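Local structure of peroxidase (Cellulomonas bogoriensis 69B4 = DSM 16987, 6QZO) at residues A[229-240]-A[324-335]. The protein binds heme b and probably works as a peroxidase of the DyP (dye-decolorizing) type, using peroxide to oxidise its substrates. Residues are numbered along the deposited sequence; the frame is centred on the assembly and turned at random.
With HEM (protoporphyrin IX containing Fe), chain I.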
loop_
_atom_site.group_PDB
_atom_site.type_symbol
_atom_site.label_atom_id
_atom_site.label_comp_id
_atom_site.label_asym_id
_atom_site.label_seq_id
_atom_site.Cartn_x
_atom_site.Cartn_y
_atom_site.Cartn_z
ATOM N N THR A 229 -22.060 8.645 15.309
ATOM C CA THR A 229 -21.485 9.849 14.676
ATOM C C THR A 229 -21.811 9.786 13.184
ATOM O O THR A 229 -22.540 8.864 12.766
ATOM C CB THR A 229 -19.978 9.942 14.983
ATOM O OG1 THR A 229 -19.469 11.214 14.562
ATOM C CG2 THR A 229 -19.180 8.833 14.331
ATOM N N SER A 230 -21.321 10.773 12.442
ATOM C CA SER A 230 -21.382 10.828 10.967
ATOM C C SER A 230 -19.952 10.768 10.446
ATOM O O SER A 230 -19.044 11.199 11.175
ATOM C CB SER A 230 -22.091 12.059 10.496
ATOM O OG SER A 230 -21.304 13.208 10.724
ATOM N N MET A 231 -19.787 10.209 9.258
ATOM C CA MET A 231 -18.484 10.014 8.593
ATOM C C MET A 231 -18.570 10.618 7.194
ATOM O O MET A 231 -19.529 10.304 6.484
ATOM C CB MET A 231 -18.154 8.527 8.498
ATOM C CG MET A 231 -16.957 8.223 7.619
ATOM S SD MET A 231 -16.702 6.422 7.619
ATOM C CE MET A 231 -15.573 6.275 6.247
ATOM N N VAL A 232 -17.608 11.476 6.858
ATOM C CA VAL A 232 -17.389 12.005 5.480
ATOM C C VAL A 232 -16.081 11.406 4.962
ATOM O O VAL A 232 -15.094 11.435 5.708
ATOM C CB VAL A 232 -17.332 13.538 5.472
ATOM C CG1 VAL A 232 -16.813 14.076 4.149
ATOM C CG2 VAL A 232 -18.679 14.142 5.813
ATOM N N VAL A 233 -16.101 10.897 3.729
ATOM C CA VAL A 233 -14.896 10.499 2.961
ATOM C C VAL A 233 -14.855 11.328 1.683
ATOM O O VAL A 233 -15.716 11.099 0.815
ATOM C CB VAL A 233 -14.899 8.996 2.641
ATOM C CG1 VAL A 233 -13.674 8.563 1.865
ATOM C CG2 VAL A 233 -15.018 8.178 3.909
ATOM N N ARG A 234 -13.905 12.268 1.612
ATOM C CA ARG A 234 -13.515 12.962 0.363
ATOM C C ARG A 234 -12.168 12.395 -0.091
ATOM O O ARG A 234 -11.192 12.448 0.696
ATOM C CB ARG A 234 -13.388 14.466 0.586
ATOM C CG ARG A 234 -14.628 15.127 1.153
ATOM C CD ARG A 234 -15.681 15.421 0.112
ATOM N NE ARG A 234 -15.460 16.645 -0.609
ATOM C CZ ARG A 234 -16.291 17.165 -1.499
ATOM N NH1 ARG A 234 -17.405 16.539 -1.855
ATOM N NH2 ARG A 234 -15.959 18.317 -2.051
ATOM N N ARG A 235 -12.132 11.832 -1.289
ATOM C CA ARG A 235 -10.881 11.496 -2.009
ATOM C C ARG A 235 -10.424 12.784 -2.685
ATOM O O ARG A 235 -11.139 13.251 -3.602
ATOM C CB ARG A 235 -11.141 10.388 -3.029
ATOM C CG ARG A 235 -9.881 9.723 -3.552
ATOM C CD ARG A 235 -10.198 8.668 -4.584
ATOM N NE ARG A 235 -9.019 8.058 -5.174
ATOM C CZ ARG A 235 -8.247 7.140 -4.601
ATOM N NH1 ARG A 235 -8.484 6.719 -3.368
ATOM N NH2 ARG A 235 -7.216 6.634 -5.259
ATOM N N ILE A 236 -9.338 13.389 -2.211
ATOM C CA ILE A 236 -8.907 14.726 -2.714
ATOM C C ILE A 236 -7.540 14.549 -3.372
ATOM O O ILE A 236 -6.565 14.268 -2.659
ATOM C CB ILE A 236 -8.904 15.811 -1.617
ATOM C CG1 ILE A 236 -10.177 15.767 -0.769
ATOM C CG2 ILE A 236 -8.722 17.180 -2.251
ATOM C CD1 ILE A 236 -10.167 16.751 0.387
ATOM N N ALA A 237 -7.517 14.706 -4.702
ATOM C CA ALA A 237 -6.318 14.541 -5.544
ATOM C C ALA A 237 -5.414 15.765 -5.372
ATOM O O ALA A 237 -5.952 16.908 -5.264
ATOM C CB ALA A 237 -6.739 14.355 -6.967
ATOM N N MET A 238 -4.097 15.538 -5.336
ATOM C CA MET A 238 -3.072 16.617 -5.299
ATOM C C MET A 238 -2.438 16.717 -6.684
ATOM O O MET A 238 -1.990 15.695 -7.221
ATOM C CB MET A 238 -1.997 16.326 -4.257
ATOM C CG MET A 238 -2.507 16.332 -2.856
ATOM S SD MET A 238 -1.334 15.503 -1.747
ATOM C CE MET A 238 -1.924 16.133 -0.173
ATOM N N ASN A 239 -2.464 17.913 -7.269
ATOM C CA ASN A 239 -1.734 18.174 -8.531
ATOM C C ASN A 239 -0.289 18.465 -8.141
ATOM O O ASN A 239 0.064 19.640 -8.021
ATOM C CB ASN A 239 -2.398 19.284 -9.337
ATOM C CG ASN A 239 -1.935 19.273 -10.772
ATOM O OD1 ASN A 239 -0.891 18.692 -11.072
ATOM N ND2 ASN A 239 -2.691 19.901 -11.656
ATOM N N LEU A 240 0.507 17.428 -7.878
ATOM C CA LEU A 240 1.919 17.607 -7.444
ATOM C C LEU A 240 2.743 18.236 -8.577
ATOM O O LEU A 240 3.671 18.994 -8.251
ATOM C CB LEU A 240 2.486 16.271 -6.959
ATOM C CG LEU A 240 1.815 15.723 -5.704
ATOM C CD1 LEU A 240 2.460 14.416 -5.248
ATOM C CD2 LEU A 240 1.845 16.743 -4.571
ATOM N N SER A 324 -1.335 10.846 -6.542
ATOM C CA SER A 324 -1.194 11.058 -5.086
ATOM C C SER A 324 -2.309 11.973 -4.598
ATOM O O SER A 324 -2.818 12.798 -5.413
ATOM C CB SER A 324 0.154 11.620 -4.755
ATOM O OG SER A 324 1.165 10.757 -5.240
ATOM N N GLY A 325 -2.682 11.832 -3.324
ATOM C CA GLY A 325 -3.676 12.727 -2.713
ATOM C C GLY A 325 -3.924 12.409 -1.258
ATOM O O GLY A 325 -3.091 11.711 -0.643
ATOM N N LEU A 326 -5.036 12.919 -0.733
ATOM C CA LEU A 326 -5.452 12.781 0.684
ATOM C C LEU A 326 -6.757 11.975 0.726
ATOM O O LEU A 326 -7.685 12.310 -0.052
ATOM C CB LEU A 326 -5.641 14.184 1.260
ATOM C CG LEU A 326 -5.617 14.281 2.788
ATOM C CD1 LEU A 326 -4.221 14.006 3.331
ATOM C CD2 LEU A 326 -6.114 15.632 3.255
ATOM N N LEU A 327 -6.775 10.881 1.499
ATOM C CA LEU A 327 -8.017 10.219 1.950
ATOM C C LEU A 327 -8.529 11.053 3.109
ATOM O O LEU A 327 -8.094 10.810 4.233
ATOM C CB LEU A 327 -7.756 8.789 2.423
ATOM C CG LEU A 327 -7.435 7.760 1.352
ATOM C CD1 LEU A 327 -7.709 6.347 1.865
ATOM C CD2 LEU A 327 -8.219 8.009 0.068
ATOM N N PHE A 328 -9.359 12.033 2.800
ATOM C CA PHE A 328 -9.871 12.992 3.807
ATOM C C PHE A 328 -11.103 12.376 4.459
ATOM O O PHE A 328 -12.206 12.455 3.870
ATOM C CB PHE A 328 -10.161 14.335 3.150
ATOM C CG PHE A 328 -10.302 15.444 4.146
ATOM C CD1 PHE A 328 -9.288 15.708 5.048
ATOM C CD2 PHE A 328 -11.438 16.220 4.179
ATOM C CE1 PHE A 328 -9.393 16.746 5.947
ATOM C CE2 PHE A 328 -11.564 17.241 5.104
ATOM C CZ PHE A 328 -10.546 17.497 5.982
ATOM N N VAL A 329 -10.902 11.752 5.619
ATOM C CA VAL A 329 -11.979 11.118 6.437
ATOM C C VAL A 329 -12.238 12.048 7.620
ATOM O O VAL A 329 -11.266 12.369 8.322
ATOM C CB VAL A 329 -11.550 9.718 6.915
ATOM C CG1 VAL A 329 -12.662 9.018 7.691
ATOM C CG2 VAL A 329 -11.080 8.842 5.760
ATOM N N THR A 330 -13.481 12.497 7.817
ATOM C CA THR A 330 -13.877 13.339 8.986
ATOM C C THR A 330 -15.054 12.687 9.719
ATOM O O THR A 330 -15.870 12.030 9.068
ATOM C CB THR A 330 -14.212 14.778 8.585
ATOM O OG1 THR A 330 -15.477 14.767 7.923
ATOM C CG2 THR A 330 -13.170 15.409 7.683
ATOM N N TYR A 331 -15.094 12.871 11.034
ATOM C CA TYR A 331 -16.181 12.433 11.940
ATOM C C TYR A 331 -16.724 13.644 12.705
ATOM O O TYR A 331 -15.928 14.460 13.189
ATOM C CB TYR A 331 -15.678 11.375 12.914
ATOM C CG TYR A 331 -15.261 10.087 12.261
ATOM C CD1 TYR A 331 -16.199 9.143 11.886
ATOM C CD2 TYR A 331 -13.925 9.800 12.046
ATOM C CE1 TYR A 331 -15.828 7.958 11.285
ATOM C CE2 TYR A 331 -13.535 8.626 11.437
ATOM C CZ TYR A 331 -14.491 7.699 11.057
ATOM O OH TYR A 331 -14.111 6.510 10.498
ATOM N N GLN A 332 -18.051 13.741 12.798
ATOM C CA GLN A 332 -18.769 14.871 13.452
ATOM C C GLN A 332 -20.194 14.423 13.807
ATOM O O GLN A 332 -20.695 13.478 13.156
ATOM C CB GLN A 332 -18.742 16.090 12.524
ATOM C CG GLN A 332 -19.313 15.836 11.136
ATOM C CD GLN A 332 -18.338 15.159 10.200
ATOM O OE1 GLN A 332 -17.210 15.613 10.005
ATOM N NE2 GLN A 332 -18.776 14.071 9.599
ATOM N N ARG A 333 -20.834 15.064 14.792
ATOM C CA ARG A 333 -22.228 14.730 15.203
ATOM C C ARG A 333 -23.158 14.902 13.992
ATOM O O ARG A 333 -23.957 13.995 13.752
ATOM C CB ARG A 333 -22.690 15.593 16.384
ATOM C CG ARG A 333 -24.043 15.189 16.964
ATOM C CD ARG A 333 -24.599 16.140 18.022
ATOM N NE ARG A 333 -23.973 17.454 18.179
ATOM C CZ ARG A 333 -24.310 18.575 17.526
ATOM N NH1 ARG A 333 -25.301 18.586 16.646
ATOM N NH2 ARG A 333 -23.656 19.692 17.772
ATOM N N ASP A 334 -23.023 16.008 13.248
ATOM C CA ASP A 334 -23.996 16.440 12.208
ATOM C C ASP A 334 -23.231 17.044 11.024
ATOM O O ASP A 334 -22.652 18.131 11.182
ATOM C CB ASP A 334 -25.030 17.397 12.815
ATOM C CG ASP A 334 -26.088 17.930 11.858
ATOM O OD1 ASP A 334 -25.883 17.849 10.624
ATOM O OD2 ASP A 334 -27.108 18.445 12.356
ATOM N N VAL A 335 -23.262 16.374 9.866
ATOM C CA VAL A 335 -22.507 16.769 8.634
ATOM C C VAL A 335 -22.932 18.183 8.215
ATOM O O VAL A 335 -22.053 19.024 7.992
ATOM C CB VAL A 335 -22.727 15.765 7.489
ATOM C CG1 VAL A 335 -21.976 16.172 6.231
ATOM C CG2 VAL A 335 -22.350 14.346 7.898
HETATM C CHA HEM I . -5.841 22.344 8.289
HETATM C CHB HEM I . -3.980 20.314 4.342
HETATM C CHC HEM I . -8.436 19.633 2.606
HETATM C CHD HEM I . -10.307 21.286 6.730
HETATM C C1A HEM I . -4.964 21.877 7.349
HETATM C C2A HEM I . -3.550 22.040 7.416
HETATM C C3A HEM I . -3.033 21.478 6.293
HETATM C C4A HEM I . -4.114 20.945 5.557
HETATM C CMA HEM I . -1.574 21.404 5.888
HETATM C CAA HEM I . -2.761 22.759 8.496
HETATM C CBA HEM I . -2.339 21.857 9.656
HETATM C CGA HEM I . -3.537 21.516 10.480
HETATM O O1A HEM I . -4.148 20.448 10.194
HETATM O O2A HEM I . -3.908 22.291 11.406
HETATM C C1B HEM I . -5.059 19.967 3.538
HETATM C C2B HEM I . -4.880 19.372 2.260
HETATM C C3B HEM I . -6.140 19.177 1.749
HETATM C C4B HEM I . -7.062 19.686 2.773
HETATM C CMB HEM I . -3.545 19.013 1.613
HETATM C CAB HEM I . -6.585 18.530 0.498
HETATM C CBB HEM I . -5.789 17.798 -0.281
HETATM C C1C HEM I . -9.344 20.007 3.569
HETATM C C2C HEM I . -10.727 19.931 3.407
HETATM C C3C HEM I . -11.306 20.399 4.563
HETATM C C4C HEM I . -10.223 20.766 5.457
HETATM C CMC HEM I . -11.513 19.450 2.218
HETATM C CAC HEM I . -12.792 20.393 4.602
HETATM C CBC HEM I . -13.536 20.782 5.601
HETATM C C1D HEM I . -9.199 21.715 7.489
HETATM C C2D HEM I . -9.347 22.299 8.835
HETATM C C3D HEM I . -8.110 22.612 9.261
HETATM C C4D HEM I . -7.214 22.199 8.167
HETATM C CMD HEM I . -10.608 22.571 9.636
HETATM C CAD HEM I . -7.741 23.254 10.604
HETATM C CBD HEM I . -7.744 24.793 10.493
HETATM C CGD HEM I . -7.444 25.549 11.783
HETATM O O1D HEM I . -8.331 25.710 12.648
HETATM O O2D HEM I . -6.309 26.061 11.996
HETATM N NA HEM I . -5.291 21.205 6.207
HETATM N NB HEM I . -6.356 20.139 3.798
HETATM N NC HEM I . -9.040 20.517 4.796
HETATM N ND HEM I . -7.904 21.681 7.146
HETATM FE FE HEM I . -7.150 21.006 5.548
HETATM O O HOH W 1 -0.342 13.451 -7.359
#
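The ring of Phe328 lies between Thr330 CG2 on one face and the heme on the opposite face, with CB of Arg234 at its edge. Its CE2 comes 3.2 Å from HEM C3C. Phe328 CG stands anti to the backbone N (chi1 -164°), and this carries the ring out over the porphyrin. Ile236 CD1 packs against Phe328 CB at 3.7 Å and meets HEM CMC. These residues sit on the two central strands, 229-238 and 323-332, of the antiparallel four-stranded sheet in the C-terminal ferredoxin-like half of the DyP fold. Backbone hydrogen bonds pair the strands from Ser230–Gln332 to Ile236–Leu326, and Met238 N donates to Ser324 O beyond. Ile236, Leu326 and Phe328 wall the heme pocket. On the other face, Met231 SD makes an oblique Met-aromatic contact with the Tyr331 ring. Tyr331 OH is hydrogen-bonded to Gln146 OE1. Gln332 uses both ends of its amide: OE1 accepts from Thr330 OG1, and NE2 donates to Ser230 OG. A leucine in its place would probably leave both hydroxyls without these amide partners. Gln332 O takes two donors from opposite faces of its plane, Ser230 N at 2.9 Å and, well above the plane, Ser230 OG at a short 2.5 Å.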